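Local coordinates for sensor protein (Bacteroides thetaiotaomicron, PDB 2X7X), which binds fructose in this periplasmic domain of a hybrid two-component sensor whose other domains probably relay the signal by histidine phosphorylation, at residues V11-C14 with W19-K22; M144-G149 with Y193-R198; A152-S155 with D159-L162; D164-A169 with E176-S181; W170-A175 with A203-K208. All blocks are in the same frame, centred on the assembly; numbering follows the deposited sequence.

Contact 1. Residues V11-C14 with W19-K22. With FRU (beta-D-fructofuranose), chain E.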
# COMPACT_ATOMS: atom_id res chain seq x y z
N VAL A 11 -9.40 -27.21 5.28
CA VAL A 11 -9.57 -25.92 5.95
C VAL A 11 -10.98 -25.82 6.53
O VAL A 11 -11.97 -25.73 5.80
CB VAL A 11 -9.27 -24.71 5.03
CG1 VAL A 11 -9.52 -23.38 5.75
CG2 VAL A 11 -7.82 -24.77 4.53
N ALA A 12 -11.05 -25.87 7.85
CA ALA A 12 -12.31 -25.71 8.54
C ALA A 12 -12.43 -24.25 8.96
O ALA A 12 -11.67 -23.76 9.82
CB ALA A 12 -12.39 -26.64 9.74
N GLN A 13 -13.37 -23.55 8.34
CA GLN A 13 -13.48 -22.11 8.47
C GLN A 13 -14.77 -21.78 9.21
O GLN A 13 -15.82 -22.31 8.87
CB GLN A 13 -13.46 -21.49 7.07
CG GLN A 13 -13.11 -20.04 6.98
CD GLN A 13 -11.65 -19.76 7.20
OE1 GLN A 13 -11.20 -19.59 8.33
NE2 GLN A 13 -10.89 -19.66 6.11
N CYS A 14 -14.68 -20.91 10.22
CA CYS A 14 -15.81 -20.63 11.10
C CYS A 14 -16.96 -19.89 10.41
O CYS A 14 -18.12 -19.97 10.82
CB CYS A 14 -15.35 -19.85 12.34
SG CYS A 14 -14.45 -18.30 12.01
N TRP A 19 -13.57 -11.22 4.22
CA TRP A 19 -12.33 -11.45 4.94
C TRP A 19 -11.85 -12.90 4.76
O TRP A 19 -10.72 -13.13 4.33
CB TRP A 19 -12.49 -11.10 6.42
CG TRP A 19 -11.19 -11.05 7.16
CD1 TRP A 19 -10.40 -9.97 7.36
CD2 TRP A 19 -10.53 -12.16 7.79
NE1 TRP A 19 -9.28 -10.32 8.08
CE2 TRP A 19 -9.34 -11.66 8.35
CE3 TRP A 19 -10.83 -13.52 7.93
CZ2 TRP A 19 -8.44 -12.48 9.05
CZ3 TRP A 19 -9.94 -14.33 8.62
CH2 TRP A 19 -8.76 -13.80 9.17
N ARG A 20 -12.71 -13.87 5.07
CA ARG A 20 -12.42 -15.27 4.75
C ARG A 20 -12.12 -15.48 3.26
O ARG A 20 -11.13 -16.14 2.90
CB ARG A 20 -13.56 -16.20 5.21
CG ARG A 20 -14.00 -16.04 6.66
CD ARG A 20 -12.98 -16.54 7.68
NE ARG A 20 -13.22 -15.98 9.01
CZ ARG A 20 -12.44 -16.18 10.08
NH1 ARG A 20 -12.74 -15.61 11.24
NH2 ARG A 20 -11.36 -16.95 10.00
N HIS A 21 -12.95 -14.91 2.39
CA HIS A 21 -12.75 -15.00 0.95
C HIS A 21 -11.32 -14.64 0.57
O HIS A 21 -10.65 -15.39 -0.14
CB HIS A 21 -13.74 -14.13 0.19
CG HIS A 21 -13.83 -14.47 -1.26
ND1 HIS A 21 -14.57 -15.54 -1.73
CD2 HIS A 21 -13.26 -13.89 -2.35
CE1 HIS A 21 -14.46 -15.60 -3.05
NE2 HIS A 21 -13.67 -14.62 -3.45
N LYS A 22 -10.84 -13.51 1.09
CA LYS A 22 -9.48 -13.07 0.83
C LYS A 22 -8.41 -14.06 1.32
O LYS A 22 -7.41 -14.29 0.63
CB LYS A 22 -9.24 -11.68 1.43
CG LYS A 22 -8.01 -11.01 0.86
CD LYS A 22 -7.55 -9.86 1.70
CE LYS A 22 -6.16 -9.44 1.29
NZ LYS A 22 -5.34 -9.10 2.48
C1 FRU E . -13.99 -12.72 9.50
C2 FRU E . -14.13 -12.00 10.83
C3 FRU E . -13.42 -10.65 10.84
C4 FRU E . -12.85 -10.60 12.24
C5 FRU E . -12.42 -12.05 12.43
C6 FRU E . -12.29 -12.50 13.88
O1 FRU E . -14.94 -13.77 9.42
O2 FRU E . -15.53 -11.88 11.13
O3 FRU E . -14.30 -9.56 10.52
O4 FRU E . -11.77 -9.67 12.36
O5 FRU E . -13.49 -12.78 11.83
O6 FRU E . -11.76 -13.84 13.92

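Contact 2. Residues M144-G149 with Y193-R198. With FRU (beta-D-fructofuranose), chain E.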
# COMPACT_ATOMS: atom_id res chain seq x y z
N MET A 144 -13.23 -11.74 22.79
CA MET A 144 -12.76 -11.70 24.17
C MET A 144 -11.59 -10.73 24.31
O MET A 144 -11.64 -9.79 25.12
CB MET A 144 -12.29 -13.09 24.62
CG MET A 144 -13.40 -14.07 24.98
SD MET A 144 -12.79 -15.79 25.15
CE MET A 144 -14.39 -16.60 25.25
N GLU A 145 -10.54 -10.97 23.52
CA GLU A 145 -9.31 -10.19 23.59
C GLU A 145 -9.53 -8.76 23.11
O GLU A 145 -9.10 -7.82 23.80
CB GLU A 145 -8.18 -10.89 22.85
CG GLU A 145 -7.66 -12.10 23.58
CD GLU A 145 -6.86 -13.06 22.72
OE1 GLU A 145 -6.18 -12.62 21.76
OE2 GLU A 145 -6.93 -14.29 23.01
N ARG A 146 -10.20 -8.57 21.98
CA ARG A 146 -10.56 -7.21 21.57
C ARG A 146 -11.21 -6.40 22.69
O ARG A 146 -11.04 -5.18 22.77
CB ARG A 146 -11.41 -7.21 20.30
CG ARG A 146 -10.56 -7.40 19.05
CD ARG A 146 -11.36 -7.87 17.85
NE ARG A 146 -10.48 -8.47 16.85
CZ ARG A 146 -10.82 -8.75 15.59
NH1 ARG A 146 -12.04 -8.45 15.13
NH2 ARG A 146 -9.94 -9.34 14.78
N HIS A 147 -11.93 -7.07 23.58
CA HIS A 147 -12.54 -6.36 24.70
C HIS A 147 -11.55 -6.13 25.84
O HIS A 147 -11.48 -5.03 26.37
CB HIS A 147 -13.80 -7.07 25.19
CG HIS A 147 -14.37 -6.50 26.45
ND1 HIS A 147 -15.13 -5.35 26.47
CD2 HIS A 147 -14.30 -6.93 27.73
CE1 HIS A 147 -15.50 -5.10 27.71
NE2 HIS A 147 -15.01 -6.04 28.50
N GLN A 148 -10.78 -7.16 26.18
CA GLN A 148 -9.86 -7.10 27.32
C GLN A 148 -8.79 -6.02 27.11
O GLN A 148 -8.51 -5.23 28.02
CB GLN A 148 -9.17 -8.45 27.53
CG GLN A 148 -10.02 -9.52 28.16
CD GLN A 148 -9.50 -10.95 27.87
OE1 GLN A 148 -10.26 -11.92 27.95
NE2 GLN A 148 -8.21 -11.08 27.52
N GLY A 149 -8.22 -5.99 25.90
CA GLY A 149 -7.13 -5.09 25.56
C GLY A 149 -7.63 -3.67 25.56
O GLY A 149 -6.94 -2.76 26.00
N TYR A 193 -16.87 1.72 19.31
CA TYR A 193 -15.84 0.72 19.06
C TYR A 193 -16.53 -0.50 18.53
O TYR A 193 -17.27 -1.16 19.26
CB TYR A 193 -15.12 0.38 20.36
CG TYR A 193 -14.11 -0.77 20.29
CD1 TYR A 193 -13.54 -1.19 19.07
CD2 TYR A 193 -13.71 -1.41 21.47
CE1 TYR A 193 -12.60 -2.23 19.04
CE2 TYR A 193 -12.79 -2.44 21.45
CZ TYR A 193 -12.24 -2.85 20.25
OH TYR A 193 -11.32 -3.87 20.28
N ALA A 194 -16.29 -0.81 17.25
CA ALA A 194 -16.88 -1.97 16.60
C ALA A 194 -15.79 -2.99 16.36
O ALA A 194 -14.71 -2.64 15.88
CB ALA A 194 -17.51 -1.55 15.29
N HIS A 195 -16.05 -4.25 16.69
CA HIS A 195 -15.03 -5.31 16.60
C HIS A 195 -14.65 -5.69 15.17
O HIS A 195 -13.60 -6.28 14.95
CB HIS A 195 -15.41 -6.56 17.41
CG HIS A 195 -15.21 -6.41 18.90
ND1 HIS A 195 -15.09 -7.50 19.74
CD2 HIS A 195 -15.10 -5.31 19.68
CE1 HIS A 195 -14.91 -7.08 20.98
NE2 HIS A 195 -14.92 -5.75 20.97
N ASN A 196 -15.50 -5.37 14.20
CA ASN A 196 -15.06 -5.45 12.81
C ASN A 196 -15.68 -4.40 11.90
O ASN A 196 -16.56 -3.65 12.32
CB ASN A 196 -15.17 -6.86 12.23
CG ASN A 196 -16.61 -7.27 11.89
OD1 ASN A 196 -17.59 -6.53 12.10
ND2 ASN A 196 -16.74 -8.47 11.35
N ASP A 197 -15.22 -4.39 10.65
CA ASP A 197 -15.65 -3.42 9.64
C ASP A 197 -16.98 -3.80 9.02
O ASP A 197 -17.37 -3.19 8.03
CB ASP A 197 -14.61 -3.32 8.52
CG ASP A 197 -13.28 -2.77 9.00
OD1 ASP A 197 -13.22 -2.09 10.05
OD2 ASP A 197 -12.28 -3.01 8.30
N ARG A 198 -17.65 -4.82 9.56
CA ARG A 198 -19.02 -5.13 9.16
C ARG A 198 -19.98 -4.63 10.26
O ARG A 198 -21.04 -4.06 9.97
CB ARG A 198 -19.20 -6.62 8.91
CG ARG A 198 -18.49 -7.14 7.64
CD ARG A 198 -18.91 -8.59 7.26
NE ARG A 198 -18.82 -9.56 8.38
CZ ARG A 198 -17.68 -10.07 8.86
NH1 ARG A 198 -16.50 -9.72 8.35
NH2 ARG A 198 -17.73 -10.93 9.87
C1 FRU E . -13.99 -12.72 9.50
C2 FRU E . -14.13 -12.00 10.83
C3 FRU E . -13.42 -10.65 10.84
C4 FRU E . -12.85 -10.60 12.24
C5 FRU E . -12.42 -12.05 12.43
C6 FRU E . -12.29 -12.50 13.88
O1 FRU E . -14.94 -13.77 9.42
O2 FRU E . -15.53 -11.88 11.13
O3 FRU E . -14.30 -9.56 10.52
O4 FRU E . -11.77 -9.67 12.36
O5 FRU E . -13.49 -12.78 11.83
O6 FRU E . -11.76 -13.84 13.92

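Contact 3. Residues A152-S155 with D159-L162. With K (potassium ion), chain G.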
# COMPACT_ATOMS: atom_id res chain seq x y z
N ALA A 152 -8.05 -2.61 29.11
CA ALA A 152 -6.75 -2.37 29.73
C ALA A 152 -6.27 -0.95 29.42
O ALA A 152 -5.81 -0.23 30.31
CB ALA A 152 -5.72 -3.41 29.28
N ALA A 153 -6.40 -0.56 28.15
CA ALA A 153 -5.99 0.75 27.68
C ALA A 153 -6.77 1.86 28.34
O ALA A 153 -6.18 2.81 28.85
CB ALA A 153 -6.12 0.84 26.16
N ILE A 154 -8.09 1.76 28.35
CA ILE A 154 -8.89 2.89 28.81
C ILE A 154 -9.00 2.99 30.33
O ILE A 154 -9.58 3.95 30.85
CB ILE A 154 -10.29 2.96 28.14
CG1 ILE A 154 -11.18 1.84 28.66
CG2 ILE A 154 -10.16 2.95 26.62
CD1 ILE A 154 -12.66 2.18 28.65
N SER A 155 -8.43 2.01 31.03
CA SER A 155 -8.35 2.08 32.50
C SER A 155 -7.42 3.19 32.92
O SER A 155 -7.62 3.81 33.97
CB SER A 155 -7.91 0.75 33.11
OG SER A 155 -6.67 0.34 32.57
N ASP A 159 -11.61 9.43 32.64
CA ASP A 159 -12.77 10.11 32.04
C ASP A 159 -13.17 9.60 30.67
O ASP A 159 -14.04 10.18 30.01
CB ASP A 159 -12.57 11.62 32.03
CG ASP A 159 -12.56 12.20 33.43
OD1 ASP A 159 -13.56 11.97 34.17
OD2 ASP A 159 -11.54 12.86 33.78
N ILE A 160 -12.51 8.53 30.24
CA ILE A 160 -13.00 7.73 29.14
C ILE A 160 -13.82 6.62 29.79
O ILE A 160 -13.29 5.88 30.62
CB ILE A 160 -11.84 7.10 28.33
CG1 ILE A 160 -11.01 8.17 27.60
CG2 ILE A 160 -12.36 6.03 27.37
CD1 ILE A 160 -11.79 9.01 26.63
N LYS A 161 -15.10 6.52 29.43
CA LYS A 161 -15.99 5.55 30.06
C LYS A 161 -16.72 4.67 29.07
O LYS A 161 -17.36 5.15 28.15
CB LYS A 161 -17.00 6.26 30.94
CG LYS A 161 -16.36 7.18 31.99
CD LYS A 161 -17.40 8.00 32.72
CE LYS A 161 -16.74 9.00 33.66
NZ LYS A 161 -17.46 10.35 33.63
N LEU A 162 -16.63 3.36 29.28
CA LEU A 162 -17.47 2.43 28.58
C LEU A 162 -18.87 2.44 29.23
O LEU A 162 -19.03 1.95 30.35
CB LEU A 162 -16.85 1.04 28.58
CG LEU A 162 -17.64 -0.02 27.79
CD1 LEU A 162 -17.77 0.38 26.31
CD2 LEU A 162 -17.01 -1.39 27.93
K K G . -11.76 4.53 32.36
O HOH W 1 -12.90 2.10 32.24
O HOH W 2 -9.75 4.69 34.54

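Contact 4. Residues D164-A169 with E176-S181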
# COMPACT_ATOMS: atom_id res chain seq x y z
N ASP A 164 -21.81 1.30 27.53
CA ASP A 164 -22.68 0.23 26.99
C ASP A 164 -21.91 -0.75 26.09
O ASP A 164 -20.96 -0.36 25.40
CB ASP A 164 -23.89 0.80 26.23
CG ASP A 164 -25.13 -0.08 26.36
OD1 ASP A 164 -25.00 -1.33 26.42
OD2 ASP A 164 -26.26 0.49 26.41
N LYS A 165 -22.36 -2.00 26.09
CA LYS A 165 -21.71 -3.08 25.36
C LYS A 165 -22.74 -4.12 24.91
O LYS A 165 -23.67 -4.45 25.64
CB LYS A 165 -20.66 -3.75 26.25
CG LYS A 165 -19.90 -4.90 25.61
CD LYS A 165 -18.74 -5.37 26.51
CE LYS A 165 -19.22 -5.98 27.81
NZ LYS A 165 -19.63 -7.39 27.61
N ALA A 166 -22.59 -4.63 23.70
CA ALA A 166 -23.49 -5.64 23.20
C ALA A 166 -22.73 -6.53 22.26
O ALA A 166 -21.73 -6.10 21.67
CB ALA A 166 -24.68 -5.00 22.51
N ASP A 167 -23.19 -7.77 22.15
CA ASP A 167 -22.63 -8.80 21.28
C ASP A 167 -23.33 -8.72 19.93
O ASP A 167 -24.54 -8.95 19.84
CB ASP A 167 -22.86 -10.17 21.94
CG ASP A 167 -22.25 -11.31 21.16
OD1 ASP A 167 -22.03 -11.18 19.94
OD2 ASP A 167 -22.00 -12.36 21.79
N ALA A 168 -22.59 -8.40 18.88
CA ALA A 168 -23.17 -8.20 17.54
C ALA A 168 -22.81 -9.33 16.59
O ALA A 168 -23.06 -9.26 15.37
CB ALA A 168 -22.71 -6.88 16.98
N ALA A 169 -22.22 -10.38 17.15
CA ALA A 169 -21.93 -11.61 16.40
C ALA A 169 -21.19 -11.36 15.07
O ALA A 169 -21.44 -12.03 14.08
CB ALA A 169 -23.23 -12.41 16.17
N GLU A 176 -26.80 -2.95 13.97
CA GLU A 176 -27.79 -1.89 13.78
C GLU A 176 -28.86 -1.84 14.86
O GLU A 176 -29.14 -0.78 15.42
CB GLU A 176 -28.45 -2.01 12.42
CG GLU A 176 -27.54 -1.67 11.28
CD GLU A 176 -28.30 -1.48 10.00
OE1 GLU A 176 -29.41 -2.03 9.89
OE2 GLU A 176 -27.80 -0.76 9.11
N ILE A 177 -29.44 -3.00 15.17
CA ILE A 177 -30.43 -3.08 16.24
C ILE A 177 -29.81 -2.64 17.55
O ILE A 177 -30.34 -1.77 18.21
CB ILE A 177 -31.00 -4.51 16.37
CG1 ILE A 177 -31.65 -4.94 15.05
CG2 ILE A 177 -31.97 -4.61 17.56
CD1 ILE A 177 -32.74 -4.01 14.59
N GLU A 178 -28.68 -3.23 17.91
CA GLU A 178 -28.06 -2.90 19.20
C GLU A 178 -27.70 -1.41 19.31
O GLU A 178 -27.96 -0.79 20.35
CB GLU A 178 -26.86 -3.80 19.47
CG GLU A 178 -27.26 -5.23 19.75
CD GLU A 178 -26.17 -6.21 19.42
OE1 GLU A 178 -25.06 -5.76 19.02
OE2 GLU A 178 -26.40 -7.43 19.55
N MET A 179 -27.15 -0.84 18.24
CA MET A 179 -26.84 0.60 18.23
C MET A 179 -28.10 1.46 18.39
O MET A 179 -28.04 2.52 19.04
CB MET A 179 -26.07 0.99 16.96
CG MET A 179 -25.49 2.39 16.98
SD MET A 179 -24.24 2.66 18.28
CE MET A 179 -24.28 4.45 18.39
N ASP A 180 -29.22 1.02 17.81
CA ASP A 180 -30.51 1.68 17.97
C ASP A 180 -30.84 1.77 19.42
O ASP A 180 -31.19 2.83 19.92
CB ASP A 180 -31.61 0.89 17.30
CG ASP A 180 -31.91 1.35 15.91
OD1 ASP A 180 -31.20 2.22 15.37
OD2 ASP A 180 -32.88 0.83 15.33
N SER A 181 -30.74 0.64 20.11
CA SER A 181 -31.04 0.58 21.53
C SER A 181 -30.13 1.53 22.32
O SER A 181 -30.59 2.20 23.23
CB SER A 181 -30.94 -0.86 22.04
OG SER A 181 -31.15 -0.91 23.44

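Contact 5. Residues W170-A175 with A203-K208. With FRU (beta-D-fructofuranose), chain E.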
# COMPACT_ATOMS: atom_id res chain seq x y z
N TRP A 170 -20.28 -10.39 15.07
CA TRP A 170 -19.45 -10.07 13.90
C TRP A 170 -20.20 -9.45 12.73
O TRP A 170 -19.62 -9.24 11.67
CB TRP A 170 -18.67 -11.31 13.41
CG TRP A 170 -17.74 -11.88 14.45
CD1 TRP A 170 -17.83 -13.10 15.03
CD2 TRP A 170 -16.58 -11.24 15.01
NE1 TRP A 170 -16.81 -13.28 15.92
CE2 TRP A 170 -16.02 -12.15 15.94
CE3 TRP A 170 -15.96 -9.99 14.83
CZ2 TRP A 170 -14.87 -11.86 16.70
CZ3 TRP A 170 -14.81 -9.70 15.58
CH2 TRP A 170 -14.28 -10.64 16.50
N GLU A 171 -21.47 -9.14 12.89
CA GLU A 171 -22.27 -8.82 11.73
C GLU A 171 -22.96 -7.48 11.82
O GLU A 171 -23.20 -6.98 12.91
CB GLU A 171 -23.26 -9.94 11.43
CG GLU A 171 -22.65 -11.30 11.06
CD GLU A 171 -21.51 -11.24 10.07
OE1 GLU A 171 -20.54 -12.00 10.26
OE2 GLU A 171 -21.57 -10.47 9.08
N ARG A 172 -23.27 -6.92 10.65
CA ARG A 172 -23.90 -5.60 10.51
C ARG A 172 -25.35 -5.55 11.00
O ARG A 172 -25.77 -4.58 11.61
CB ARG A 172 -23.74 -5.11 9.06
CG ARG A 172 -25.00 -4.80 8.29
CD ARG A 172 -25.23 -3.32 8.11
NE ARG A 172 -24.43 -2.81 7.00
CZ ARG A 172 -24.62 -1.64 6.40
NH1 ARG A 172 -25.60 -0.82 6.79
NH2 ARG A 172 -23.81 -1.28 5.41
N GLY A 173 -26.09 -6.63 10.75
CA GLY A 173 -27.47 -6.76 11.20
C GLY A 173 -27.67 -6.51 12.67
O GLY A 173 -28.32 -5.54 13.03
N PRO A 174 -27.13 -7.38 13.55
CA PRO A 174 -27.26 -7.16 15.00
C PRO A 174 -26.65 -5.84 15.48
O PRO A 174 -27.16 -5.22 16.42
CB PRO A 174 -26.50 -8.36 15.59
CG PRO A 174 -26.59 -9.42 14.54
CD PRO A 174 -26.48 -8.67 13.25
N ALA A 175 -25.58 -5.40 14.82
CA ALA A 175 -24.98 -4.10 15.12
C ALA A 175 -26.00 -2.97 15.04
O ALA A 175 -26.09 -2.14 15.95
CB ALA A 175 -23.78 -3.83 14.18
N ALA A 203 -23.61 0.27 12.81
CA ALA A 203 -23.75 1.21 13.90
C ALA A 203 -23.87 2.62 13.34
O ALA A 203 -24.64 3.44 13.84
CB ALA A 203 -22.56 1.11 14.83
N TYR A 204 -23.09 2.89 12.29
CA TYR A 204 -23.03 4.19 11.67
C TYR A 204 -24.38 4.53 11.05
O TYR A 204 -24.89 5.65 11.22
CB TYR A 204 -21.94 4.24 10.61
CG TYR A 204 -21.89 5.56 9.87
CD1 TYR A 204 -21.07 6.60 10.31
CD2 TYR A 204 -22.67 5.76 8.71
CE1 TYR A 204 -21.01 7.82 9.62
CE2 TYR A 204 -22.62 6.97 8.03
CZ TYR A 204 -21.80 7.99 8.49
OH TYR A 204 -21.77 9.20 7.80
N GLN A 205 -24.95 3.55 10.36
CA GLN A 205 -26.25 3.74 9.75
C GLN A 205 -27.35 3.93 10.80
O GLN A 205 -28.31 4.67 10.59
CB GLN A 205 -26.56 2.61 8.78
CG GLN A 205 -27.93 2.72 8.18
CD GLN A 205 -27.93 2.45 6.71
OE1 GLN A 205 -27.79 1.29 6.27
NE2 GLN A 205 -28.13 3.50 5.92
N ALA A 206 -27.19 3.30 11.96
CA ALA A 206 -28.11 3.57 13.04
C ALA A 206 -28.00 5.04 13.46
O ALA A 206 -29.01 5.69 13.74
CB ALA A 206 -27.87 2.64 14.20
N ALA A 207 -26.78 5.57 13.47
CA ALA A 207 -26.52 6.92 13.97
C ALA A 207 -26.99 7.94 12.95
O ALA A 207 -27.65 8.92 13.31
CB ALA A 207 -25.06 7.10 14.29
N LYS A 208 -26.62 7.70 11.69
CA LYS A 208 -27.03 8.49 10.53
C LYS A 208 -28.54 8.71 10.58
O LYS A 208 -29.02 9.84 10.53
CB LYS A 208 -26.69 7.71 9.25
CG LYS A 208 -26.00 8.49 8.14
CD LYS A 208 -26.94 9.38 7.37
CE LYS A 208 -26.24 9.98 6.15
NZ LYS A 208 -26.03 8.97 5.09
C1 FRU E . -13.99 -12.72 9.50
C2 FRU E . -14.13 -12.00 10.83
C3 FRU E . -13.42 -10.65 10.84
C4 FRU E . -12.85 -10.60 12.24
C5 FRU E . -12.42 -12.05 12.43
C6 FRU E . -12.29 -12.50 13.88
O1 FRU E . -14.94 -13.77 9.42
O2 FRU E . -15.53 -11.88 11.13
O3 FRU E . -14.30 -9.56 10.52
O4 FRU E . -11.77 -9.67 12.36
O5 FRU E . -13.49 -12.78 11.83
O6 FRU E . -11.76 -13.84 13.92

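Contact 1. Residues V11-C14 with W19-K22
Gln-13, at the end of strand 8-13, and Arg-20, in the first turn of helix 18-31, share one polar link: Arg-20 NH2 gives a weak hydrogen bond of 3.1 Å to Gln-13 OE1, the amide and guanidinium planes standing 46° apart. The other end of the amide is taken by Asn-24, which bonds to NE2 and so fixes which way OE1 faces. Behind this bond the stems touch, Gln-13 CD lying 3.5 Å from Arg-20 CD. The guanidinium faces meet other groups. Cys-14 SG, set between backbone N and carbonyl carbon by a chi1 of 56°, sits over one face near the rim, 3.3 Å from Arg-20 NH1; Trp-19 CZ3 covers the opposite face. The NE and NH1 side of the group turns to the sugar. Arg-20 NE donates to fructose O1 over 2.8 Å, near the guanidinium plane, and NH1 adds a weaker bond of 3.0 Å to the ring oxygen O5. Trp-19 lies against the sugar with one ring face under C3, its CE3 3.6 Å from C1. The contact joins the first strand to the helix of a beta-alpha-beta unit in a periplasmic binding protein fold. Asp-94, salt-bridged to NH1, probably offsets the charge of the arginine in this buried site, and the sandwiched N-H groups are probably held in a fixed direction for the sugar oxygens.

Contact 2. Residues M144-G149 with Y193-R198
Arg-146, on helix 141-155, and His-195, just after strand 191-194, run past each other in opposite directions, and their guanidinium and imidazole planes are 68° apart. The arginine stem makes the contact: CB sits over one face of the His-195 ring in a CH-pi interaction, 3.7 Å from the centroid and 17° off the ring normal. Tyr-193 crosses the Arg-146 side chain at about a right angle. Its hydroxyl donates to Arg-146 O over 2.8 Å, arriving from above the carbonyl plane, while that oxygen lies at the edge of the tyrosine ring. His-195 NE2 and His-147 ND1 bind different oxygens of Glu-133, so this residue of strand 128-135 links helix 141-155 to the end of strand 191-194. Extended from CG to NE (chi2 161°), the Arg-146 chain carries its tip into the pocket, where NH1 and NH2 straddle fructose O4 at 3.0 Å and 3.1 Å; NE is held by Asn-110. A leucine in its place would probably leave O4 without both donors and the Asn-110 side-chain oxygen without its mate. From the loop, Asn-196 ND2 donates to fructose O3 over 2.8 Å, and Arg-198 NH2 reaches O2 in a nearly straight bond of 2.7 Å. Asn-196 ND2 is also hydrogen-bonded to Trp-170 O. Helix and loop thus offer N-H donors to three neighbouring hydroxyls, consistent with selection of fructose by its hydroxyl arrangement.

Contact 3. Residues A152-S155 with D159-L162
At the turn of the beta-alpha-beta unit built from strand 128-135, helix 141-155 and strand 159-167, Ile-154 packs on Ile-160 and both residues bind a potassium ion through their backbone oxygens. The side chains cross at about a right angle. Ile-160 turns CG2 anti to its own N (chi1 of CG1 -67°), and this methyl touches Ile-154 CB at 3.8 Å and Ile-154 CG2 at 3.9 Å. Its other branch leads off toward Ile-131 and Ala-122. Ile-154 sends CG1 between its backbone N and carbonyl carbon (chi1 71°), and the CD1 at its end approaches Leu-162 CB at 4.3 Å. Strand 159-167 is an edge strand of the C-terminal lobe's sheet, parallel to 128-135 and paired with it through Lys-161, which bonds to Gly-129 and Ile-131; the helix runs into this strand through only a short turn. The ion sits where that turn brings carbonyls together: Ile-154 O and Ile-160 O each lie 2.7 Å from potassium, and Phe-157 O, from the turn itself, is a third protein ligand. Water 1 at 2.7 Å and water 2 at a longer 3.0 Å from potassium add to the shell. All these ligands are neutral oxygens, and the negative end of the helix dipole nearby would probably favour a cation here. Leu-162 also packs on Met-151 and His-147, about one and two turns back from Ile-154.

Contact 4. Residues D164-A169 with E176-S181
Glu-178 lies along Ala-166 and reaches Ala-168 with its tip. CB, pointing from helix 172-185 toward strand 159-167, is 3.9 Å from Ala-166 CB. CG leaves anti to the carbonyl carbon (chi1 -70°) and passes the same methyl, Ala-166 CB, at 3.8 Å; beyond it the chain is extended, and CD is still only 3.6 Å from Ala-166 CB. This packing belongs to a beta-alpha-beta crossover of the C-terminal lobe, in which the helix leads from edge strand 159-167 across 128-135 to strand 191-194; Glu-178 also touches Leu-134 on the strand it crosses. At the tip, OE1 rests against Ala-168 CB at 3.3 Å. OE2 is modelled beside Asp-167 O, at a separation doubtful at this resolution. Cut back to alanine, this position would keep CB but would probably leave a gap beside Ala-166 CB and Ala-168 CB where CG, CD and the carboxylate had packed. The Asp-167 side chain sets out away from the helix; its OD1 accepts from Ala-169 N over 2.9 Å in an Asx turn, and OD2 is hydrogen-bonded to Ser-138. Farther back on the strand, Asp-164 forms a salt bridge with Arg-185.

Contact 5. Residues W170-A175 with A203-K208
Arg-172, Ala-175 and Ala-203 give up the most surface where the start of helix 172-185 meets helix 199-209. Ala-175 and Ala-203 form the close approach of the two backbones: their CA atoms are 5.6 Å apart, and Ala-175 CB faces Ala-203 N at 4.3 Å. With a methyl group on each, little side chain stands between the helices. Arg-172 works at the outer margin. Its chain, bent at chi2 and again at chi3 (81°), swings the guanidinium round to Gln-205. Arg-172 NH1 gives a weak hydrogen bond of 3.1 Å to Gln-205 OE1, which lies at the guanidinium edge near its plane; the amide plane is turned 49° from it. The same NH1 forms a salt bridge with Glu-176 one turn along its own helix, so this nitrogen is divided between a carboxylate and an amide. Glu-171 occupies the N-cap position and forms a salt bridge with Arg-198. Before it, Trp-170 lays one ring face against fructose, its CH2 3.8 Å from sugar C6, so the helix starts beside the pocket. Deeper between the two helices Met-179 packs on Ala-203 and Ala-206, while Tyr-204 meets Phe-218 of strand 217-220 edge-to-face. The helices thus lie side by side on one face of the lobe's mixed sheet, following strands 159-167 and 191-194 respectively.

Overall arrangement
The contacts fall in two lobes of a periplasmic binding protein fold, with fructose between them. Contact 1, first along the chain, belongs to the lobe with the all-parallel sheet; contacts 2 to 5 lie on and around the mixed sheet of the other. Contacts 3 and 4 follow one another between the segments of contact 2, and contact 5 alternates with contacts 2 and 4. Contacts 1 and 2, centres about 19 Å apart, grip the sugar from different lobes; Trp-170 of contact 5 also lies against it. Contacts 2 and 3 share helix 141-155, contacts 4 and 5 helix 172-185. Contact 3, with its potassium ion, is remote, its centre about 33 Å from that of contact 1. Residues of both lobes hold the sugar, consistent with a ligand-bound, closed form.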